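Local coordinates for lipid II:glycine glycyltransferase (Staphylococcus aureus, PDB 6SNR), which probably adds the first glycine of the pentaglycine interpeptide bridge to the lysine of membrane-bound lipid II, with glycyl-tRNA as donor, at residues Q56-K60 / I96-A102; L173-T179 / D329-H335; L308-A312 / Y343-A349. One frame throughout, in Å; residues are numbered along the deposited sequence.

How the interactions relate
Interactions 1 and 3 sit in the two different mixed sheets, the cores of the two GNAT-like halves expected of the FemABX family. Their centres are about 32 Å apart, yet they share a plan: a phenylalanine of a sheet strand meets the C-terminal end of the helix of a beta-alpha-beta crossover. Interaction 1 is complete along the chain before the other two begin. Interactions 2 and 3 interlock in sequence, in the order 173-179, 308-312, 329-335, 343-349, and both use helix 332-347, at its start and its end respectively, with centres about 21 Å apart. That helix is thereby fixed to helix 165-177 at one end and to strand 302-312 at the other.

Interaction 1: residues Q56-K60 / I96-A102; sequences QLLFK and IAKAEKA
The beta-alpha-beta crossover from strand 68-78 through helix 83-99 to strand 102-107 closes against Phe-59, a residue of the neighbouring strand 50-61 whose ring meets Ile-96, Ala-97, Glu-100 and Ala-102. Glu-100 comes in over one face. Its CG lies 3.9 Å from the centroid of the Phe-59 ring and only 15° off the ring normal, a CH-pi contact, while its CB sits 3.5 Å from CE1 of Phe-59. The Glu-100 chain folds back at its second torsion (chi2 -61°), which lets the methylenes cross the ring at about a right angle and leaves the carboxylate to Tyr-39, whose OH hydrogen-bonds OE1. Tyr-39, on strand 39-47, also meets the Phe-59 ring with its own.

This sheet, with its crossover helix packed on one face, has the GNAT-like topology of the FemABX family. At the ring edge stand the CA of Ala-97, 3.8 Å from Phe-59 CE1, and the methyl of Ala-102. The side chain of Ile-96 crosses that of Phe-59 at about a right angle and brings CG2 to the far end of the ring, 3.7 Å from Phe-59 CZ, and the same methyl reaches Leu-57 CD2 at 4.1 Å. A Schellman motif ends the helix here: Lys-101 has positive phi, and Ala-102 N donates to Ala-97 O over 3.0 Å.

Interaction 2: residues L173-T179 / D329-H335; sequences LALKRGT and DFLPNHH
His-335 and Thr-179 meet through their first torsions: chi1 of -162° turns the imidazole of His-335 away from its own backbone N and toward the end of helix 165-177, where Thr-179 holds OG1 between its backbone N and carbonyl carbon (chi1 53°), which leaves the CG2 methyl anti to the carbonyl carbon, against Phe-330. Thr-179 OG1 and His-335 ND1 are hydrogen-bonded at 2.8 Å, the hydroxyl lying at the edge of the imidazole, near its plane. The CG2 methyl of Thr-179 meanwhile rests against CB of Phe-330. Over one face of the imidazole lie Ala-174 O and Leu-175 CA, and Leu-175 CD2 reaches to 3.7 Å from His-335 CD2.

A single water knits the two segments together: it lies 2.6 Å from Thr-179 OG1 and 2.8 Å from each of the carbonyl oxygens Ala-174 O and Phe-330 O. The buried Ala-174 turns its methyl into the first turn of helix 332-347, 3.5 Å from Leu-331 O and also against the CB atoms of Leu-331, His-334 and His-335.

Toward the surface, Arg-177 grips one carbonyl side-on, NE and NH1 sharing a single acceptor. Its NE is 3.1 Å from Asp-329 O, nearly in line with the C=O bond, whereas its NH1, 2.8 Å from Asp-329 O, meets a lone pair in the carbonyl plane.

Gly-178, with positive phi, ends helix 165-177, and Leu-331 is the N-cap of helix 332-347. The contact is thus a junction of the last turn of one helix with the first turn of another, beside strands 226-233 and 302-312 of the second GNAT-like sheet of this FemABX protein.

Interaction 3: residues L308-A312 / Y343-A349; sequences LLMFA and YAREHGA
Phe-311 projects from strand 302-312 onto Tyr-343, Ala-344 and His-347 in the last turn (343-347) of helix 332-347, the helix of the beta-alpha-beta crossover between strands 315-323 and 351-356 of the second GNAT-like sheet. Strand segment 308-312 and this helical segment run almost alongside each other, at 23° and with their axes 10.5 Å apart at closest approach.

From CB, directed toward the helix, the first torsion of Phe-311 (chi1 -66°) sets CG beside the backbone N and lays one ring face against His-347. Every ring atom of Phe-311 lies near CD2 of His-347, with CD2 of Phe-311 at 3.7 Å. That imidazole carbon stands over the centre of the phenyl ring, the edge of the histidine turned to the face of the phenylalanine. The two ring centroids of Phe-311 and His-347 are 4.5 Å apart and the planes inclined at 54°, a tilted edge-to-face pair. Farther out, CE2 of Phe-311 comes to 3.7 Å from the CA of Ala-344, which lies in the plane of the phenyl ring, so helix backbone closes this edge. The methyl of Ala-349, just past the helix end, approaches the same CE2 at 4.1 Å. At the tip, CZ of Phe-311 is 4.0 Å from Tyr-343 CE1 and lies at the edge of the phenol ring, near its plane.

Tyr-343 also accepts Leu-309: its CD1 is 3.9 Å from Leu-309 CD2, the two side chains meeting obliquely. The phenol ring makes a further edge-to-face contact with Phe-229 of strand 226-233.

Gly-348, with positive phi, carries the Schellman motif that ends the helix and returns the chain toward the sheet at Ala-349, whose N donates to Ala-344 O across 3.1 Å.

Interaction 1: residues Q56-K60 / I96-A102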
# COMPACT_ATOMS: atom_id res chain seq x y z
N GLN A 56 19.67 7.87 4.88
CA GLN A 56 19.27 9.10 4.30
C GLN A 56 18.66 9.99 5.39
O GLN A 56 17.72 9.63 6.07
CB GLN A 56 18.21 8.83 3.23
CG GLN A 56 17.75 10.05 2.57
CD GLN A 56 16.97 9.72 1.34
OE1 GLN A 56 15.79 9.31 1.41
NE2 GLN A 56 17.61 9.86 0.21
N LEU A 57 19.28 11.13 5.59
CA LEU A 57 18.92 12.12 6.62
C LEU A 57 18.12 13.21 6.01
O LEU A 57 18.53 13.81 4.98
CB LEU A 57 20.22 12.73 7.24
CG LEU A 57 21.10 11.89 8.15
CD1 LEU A 57 21.53 10.54 7.66
CD2 LEU A 57 22.34 12.74 8.52
N LEU A 58 16.96 13.53 6.58
CA LEU A 58 16.17 14.63 6.13
C LEU A 58 16.25 15.71 7.19
O LEU A 58 16.01 15.46 8.37
CB LEU A 58 14.70 14.25 5.91
CG LEU A 58 14.51 13.26 4.76
CD1 LEU A 58 13.05 12.77 4.67
CD2 LEU A 58 14.90 13.91 3.46
N PHE A 59 16.51 16.92 6.74
CA PHE A 59 16.52 18.10 7.63
C PHE A 59 15.43 19.10 7.33
O PHE A 59 15.12 19.38 6.15
CB PHE A 59 17.90 18.84 7.46
CG PHE A 59 19.05 18.07 7.99
CD1 PHE A 59 19.48 18.21 9.28
CD2 PHE A 59 19.78 17.22 7.17
CE1 PHE A 59 20.55 17.49 9.76
CE2 PHE A 59 20.82 16.49 7.65
CZ PHE A 59 21.24 16.60 8.96
N LYS A 60 14.90 19.74 8.39
CA LYS A 60 13.93 20.79 8.20
C LYS A 60 14.10 21.79 9.33
O LYS A 60 14.24 21.40 10.47
CB LYS A 60 12.50 20.28 8.17
CG LYS A 60 11.45 21.33 7.80
CD LYS A 60 10.08 20.72 7.60
CE LYS A 60 8.99 21.77 7.48
NZ LYS A 60 7.67 21.16 7.10
N ILE A 96 27.22 15.52 10.43
CA ILE A 96 26.38 16.28 9.54
C ILE A 96 25.36 17.11 10.34
O ILE A 96 25.13 18.28 10.09
CB ILE A 96 25.68 15.32 8.56
CG1 ILE A 96 26.69 14.64 7.67
CG2 ILE A 96 24.65 16.05 7.72
CD1 ILE A 96 26.09 13.58 6.77
N ALA A 97 24.69 16.45 11.29
CA ALA A 97 23.61 17.09 12.04
C ALA A 97 24.09 18.29 12.86
O ALA A 97 23.40 19.26 12.95
CB ALA A 97 22.92 16.05 12.93
N LYS A 98 25.28 18.21 13.43
CA LYS A 98 25.81 19.34 14.21
C LYS A 98 26.06 20.52 13.28
O LYS A 98 25.75 21.67 13.61
CB LYS A 98 27.06 18.91 14.97
CG LYS A 98 26.77 18.01 16.14
CD LYS A 98 28.08 17.42 16.67
CE LYS A 98 27.89 16.64 17.95
NZ LYS A 98 27.63 17.49 19.14
N ALA A 99 26.58 20.23 12.09
CA ALA A 99 26.79 21.27 11.08
C ALA A 99 25.50 21.91 10.59
O ALA A 99 25.51 23.05 10.15
CB ALA A 99 27.60 20.71 9.93
N GLU A 100 24.36 21.17 10.67
CA GLU A 100 23.06 21.69 10.34
C GLU A 100 22.25 22.29 11.53
O GLU A 100 21.10 22.65 11.37
CB GLU A 100 22.20 20.63 9.64
CG GLU A 100 22.85 20.11 8.38
CD GLU A 100 23.08 21.19 7.36
OE1 GLU A 100 22.22 22.07 7.16
OE2 GLU A 100 24.16 21.10 6.74
N LYS A 101 22.92 22.41 12.68
CA LYS A 101 22.35 22.97 13.92
C LYS A 101 21.14 22.15 14.33
O LYS A 101 20.11 22.70 14.74
CB LYS A 101 21.97 24.46 13.78
CG LYS A 101 23.06 25.37 13.21
CD LYS A 101 24.27 25.41 14.12
CE LYS A 101 25.31 26.43 13.65
NZ LYS A 101 26.47 26.42 14.59
N ALA A 102 21.23 20.84 14.21
CA ALA A 102 20.09 19.98 14.55
C ALA A 102 19.96 19.88 16.09
O ALA A 102 20.96 19.82 16.78
CB ALA A 102 20.26 18.60 13.95

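Interaction 2: residues L173-T179 / D329-H335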
# COMPACT_ATOMS: atom_id res chain seq x y z
N LEU A 173 -16.76 -12.87 -5.65
CA LEU A 173 -17.84 -12.14 -6.32
C LEU A 173 -17.28 -11.00 -7.14
O LEU A 173 -17.64 -10.79 -8.29
CB LEU A 173 -18.86 -11.61 -5.34
CG LEU A 173 -19.73 -12.69 -4.69
CD1 LEU A 173 -20.60 -12.04 -3.62
CD2 LEU A 173 -20.56 -13.46 -5.71
N ALA A 174 -16.33 -10.28 -6.56
CA ALA A 174 -15.76 -9.17 -7.29
C ALA A 174 -15.09 -9.56 -8.61
O ALA A 174 -15.19 -8.83 -9.60
CB ALA A 174 -14.76 -8.45 -6.37
N LEU A 175 -14.43 -10.70 -8.61
CA LEU A 175 -13.74 -11.22 -9.80
C LEU A 175 -14.74 -11.56 -10.89
O LEU A 175 -14.40 -11.51 -12.05
CB LEU A 175 -12.93 -12.47 -9.46
CG LEU A 175 -11.74 -12.28 -8.52
CD1 LEU A 175 -11.13 -13.60 -8.03
CD2 LEU A 175 -10.72 -11.41 -9.25
N LYS A 176 -15.98 -11.87 -10.49
CA LYS A 176 -17.03 -12.30 -11.44
C LYS A 176 -17.97 -11.20 -11.91
O LYS A 176 -18.56 -11.33 -12.98
CB LYS A 176 -17.90 -13.41 -10.82
CG LYS A 176 -17.17 -14.73 -10.56
CD LYS A 176 -17.82 -15.51 -9.41
CE LYS A 176 -19.15 -16.13 -9.81
NZ LYS A 176 -18.93 -17.42 -10.54
N ARG A 177 -18.17 -10.14 -11.13
CA ARG A 177 -19.36 -9.27 -11.33
C ARG A 177 -19.28 -8.31 -12.51
O ARG A 177 -20.30 -7.80 -12.98
CB ARG A 177 -19.81 -8.58 -10.03
CG ARG A 177 -20.19 -9.59 -8.95
CD ARG A 177 -21.61 -9.63 -8.43
NE ARG A 177 -21.75 -8.81 -7.24
CZ ARG A 177 -22.50 -9.06 -6.15
NH1 ARG A 177 -22.48 -8.15 -5.17
NH2 ARG A 177 -23.24 -10.16 -5.99
N GLY A 178 -18.08 -8.05 -13.02
CA GLY A 178 -17.94 -7.32 -14.29
C GLY A 178 -17.16 -6.01 -14.27
O GLY A 178 -17.40 -5.16 -15.09
N THR A 179 -16.23 -5.83 -13.34
CA THR A 179 -15.28 -4.69 -13.46
C THR A 179 -13.93 -5.18 -14.02
O THR A 179 -13.66 -6.36 -14.01
CB THR A 179 -15.01 -4.00 -12.09
OG1 THR A 179 -14.62 -4.97 -11.10
CG2 THR A 179 -16.25 -3.24 -11.60
N ASP A 329 -22.15 -2.45 -5.38
CA ASP A 329 -22.41 -3.90 -5.51
C ASP A 329 -21.47 -4.65 -6.46
O ASP A 329 -21.41 -5.87 -6.43
CB ASP A 329 -23.88 -4.15 -5.93
CG ASP A 329 -24.84 -4.05 -4.77
OD1 ASP A 329 -24.46 -3.54 -3.69
OD2 ASP A 329 -26.01 -4.51 -4.94
N PHE A 330 -20.69 -3.93 -7.26
CA PHE A 330 -19.68 -4.56 -8.07
C PHE A 330 -18.42 -4.84 -7.26
O PHE A 330 -17.51 -5.43 -7.79
CB PHE A 330 -19.34 -3.65 -9.26
CG PHE A 330 -20.31 -3.78 -10.41
CD1 PHE A 330 -21.52 -3.11 -10.38
CD2 PHE A 330 -20.02 -4.61 -11.48
CE1 PHE A 330 -22.42 -3.25 -11.43
CE2 PHE A 330 -20.91 -4.75 -12.53
CZ PHE A 330 -22.11 -4.05 -12.50
N LEU A 331 -18.39 -4.42 -6.01
CA LEU A 331 -17.24 -4.65 -5.09
C LEU A 331 -15.91 -4.27 -5.72
O LEU A 331 -14.95 -5.05 -5.69
CB LEU A 331 -17.23 -6.10 -4.61
CG LEU A 331 -18.57 -6.52 -3.98
CD1 LEU A 331 -18.69 -8.03 -3.98
CD2 LEU A 331 -18.70 -5.93 -2.58
N PRO A 332 -15.82 -3.06 -6.29
CA PRO A 332 -14.58 -2.65 -6.96
C PRO A 332 -13.33 -2.63 -6.08
O PRO A 332 -12.28 -3.03 -6.59
CB PRO A 332 -14.92 -1.27 -7.50
CG PRO A 332 -15.87 -0.73 -6.50
CD PRO A 332 -16.76 -1.92 -6.15
N ASN A 333 -13.44 -2.21 -4.83
CA ASN A 333 -12.27 -2.18 -3.91
C ASN A 333 -11.71 -3.58 -3.66
O ASN A 333 -10.51 -3.77 -3.57
CB ASN A 333 -12.63 -1.52 -2.58
CG ASN A 333 -13.00 -0.05 -2.74
OD1 ASN A 333 -14.06 0.40 -2.30
ND2 ASN A 333 -12.14 0.70 -3.37
N HIS A 334 -12.59 -4.59 -3.60
CA HIS A 334 -12.13 -5.96 -3.38
C HIS A 334 -11.41 -6.52 -4.58
O HIS A 334 -10.38 -7.21 -4.45
CB HIS A 334 -13.34 -6.88 -3.04
CG HIS A 334 -14.03 -6.50 -1.78
ND1 HIS A 334 -14.88 -5.41 -1.70
CD2 HIS A 334 -13.99 -7.03 -0.54
CE1 HIS A 334 -15.34 -5.32 -0.46
NE2 HIS A 334 -14.81 -6.29 0.25
N HIS A 335 -11.91 -6.19 -5.78
CA HIS A 335 -11.25 -6.55 -7.01
C HIS A 335 -9.86 -5.89 -7.10
O HIS A 335 -8.85 -6.56 -7.35
CB HIS A 335 -12.12 -6.13 -8.21
CG HIS A 335 -11.75 -6.82 -9.47
ND1 HIS A 335 -12.34 -6.53 -10.70
CD2 HIS A 335 -10.83 -7.77 -9.72
CE1 HIS A 335 -11.78 -7.26 -11.63
NE2 HIS A 335 -10.87 -8.03 -11.07
O HOH W 1 -16.52 -6.47 -10.17

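Interaction 3: residues L308-A312 / Y343-A349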
# COMPACT_ATOMS: atom_id res chain seq x y z
N LEU A 308 -2.95 3.95 -5.04
CA LEU A 308 -1.52 4.06 -5.29
C LEU A 308 -0.75 2.97 -4.54
O LEU A 308 -0.95 2.81 -3.33
CB LEU A 308 -1.08 5.44 -4.85
CG LEU A 308 -1.43 6.64 -5.74
CD1 LEU A 308 -1.14 7.96 -5.01
CD2 LEU A 308 -0.68 6.59 -7.04
N LEU A 309 0.12 2.25 -5.26
CA LEU A 309 0.90 1.11 -4.78
C LEU A 309 2.37 1.47 -4.94
O LEU A 309 2.79 1.86 -6.02
CB LEU A 309 0.62 -0.13 -5.63
CG LEU A 309 1.32 -1.42 -5.30
CD1 LEU A 309 0.88 -1.91 -3.93
CD2 LEU A 309 1.09 -2.49 -6.38
N MET A 310 3.13 1.43 -3.84
CA MET A 310 4.57 1.76 -3.86
C MET A 310 5.41 0.55 -3.62
O MET A 310 4.94 -0.46 -3.09
CB MET A 310 4.90 2.77 -2.73
CG MET A 310 3.95 3.91 -2.56
SD MET A 310 3.57 4.82 -4.05
CE MET A 310 1.88 4.45 -4.20
N PHE A 311 6.71 0.62 -3.94
CA PHE A 311 7.62 -0.49 -3.73
C PHE A 311 8.98 -0.03 -3.20
O PHE A 311 9.45 1.08 -3.55
CB PHE A 311 7.97 -1.22 -5.02
CG PHE A 311 6.79 -1.93 -5.65
CD1 PHE A 311 5.95 -1.28 -6.53
CD2 PHE A 311 6.55 -3.22 -5.31
CE1 PHE A 311 4.84 -1.96 -7.10
CE2 PHE A 311 5.47 -3.90 -5.86
CZ PHE A 311 4.62 -3.27 -6.74
N ALA A 312 9.58 -0.90 -2.44
CA ALA A 312 10.99 -0.80 -2.03
C ALA A 312 11.56 -2.18 -1.95
O ALA A 312 11.54 -2.83 -0.91
CB ALA A 312 11.13 -0.03 -0.70
N TYR A 343 -0.13 -8.21 -8.63
CA TYR A 343 0.80 -7.39 -9.38
C TYR A 343 2.07 -7.20 -8.55
O TYR A 343 3.18 -7.30 -9.07
CB TYR A 343 0.22 -5.99 -9.69
CG TYR A 343 1.20 -5.09 -10.40
CD1 TYR A 343 2.10 -4.31 -9.71
CD2 TYR A 343 1.26 -5.06 -11.78
CE1 TYR A 343 3.02 -3.53 -10.36
CE2 TYR A 343 2.17 -4.28 -12.45
CZ TYR A 343 3.03 -3.47 -11.73
OH TYR A 343 3.96 -2.68 -12.37
N ALA A 344 1.89 -6.94 -7.28
CA ALA A 344 3.03 -6.69 -6.39
C ALA A 344 3.91 -7.95 -6.33
O ALA A 344 5.14 -7.87 -6.45
CB ALA A 344 2.56 -6.28 -4.99
N ARG A 345 3.29 -9.12 -6.14
CA ARG A 345 4.01 -10.39 -6.10
C ARG A 345 4.80 -10.59 -7.41
O ARG A 345 5.99 -10.97 -7.40
CB ARG A 345 3.01 -11.56 -5.93
CG ARG A 345 3.66 -12.95 -5.99
CD ARG A 345 2.62 -14.08 -6.09
NE ARG A 345 1.92 -13.99 -7.37
CZ ARG A 345 0.65 -14.34 -7.58
NH1 ARG A 345 -0.10 -14.86 -6.62
NH2 ARG A 345 0.12 -14.13 -8.78
N GLU A 346 4.15 -10.31 -8.54
CA GLU A 346 4.80 -10.51 -9.84
C GLU A 346 5.98 -9.55 -10.06
O GLU A 346 6.91 -9.87 -10.82
CB GLU A 346 3.75 -10.41 -10.97
CG GLU A 346 2.78 -11.61 -10.98
CD GLU A 346 3.48 -12.95 -10.90
OE1 GLU A 346 4.24 -13.26 -11.85
OE2 GLU A 346 3.31 -13.67 -9.89
N HIS A 347 5.95 -8.37 -9.40
CA HIS A 347 7.03 -7.39 -9.46
C HIS A 347 8.21 -7.76 -8.55
O HIS A 347 9.29 -7.16 -8.67
CB HIS A 347 6.45 -5.99 -9.14
CG HIS A 347 7.34 -4.82 -9.48
ND1 HIS A 347 7.69 -4.47 -10.77
CD2 HIS A 347 7.94 -3.91 -8.67
CE1 HIS A 347 8.45 -3.39 -10.74
NE2 HIS A 347 8.61 -3.03 -9.48
N GLY A 348 8.05 -8.74 -7.66
CA GLY A 348 9.11 -9.17 -6.75
C GLY A 348 8.93 -8.89 -5.28
O GLY A 348 9.82 -9.14 -4.49
N ALA A 349 7.75 -8.39 -4.90
CA ALA A 349 7.46 -8.14 -3.51
C ALA A 349 6.97 -9.40 -2.80
O ALA A 349 6.23 -10.23 -3.36
CB ALA A 349 6.46 -7.01 -3.38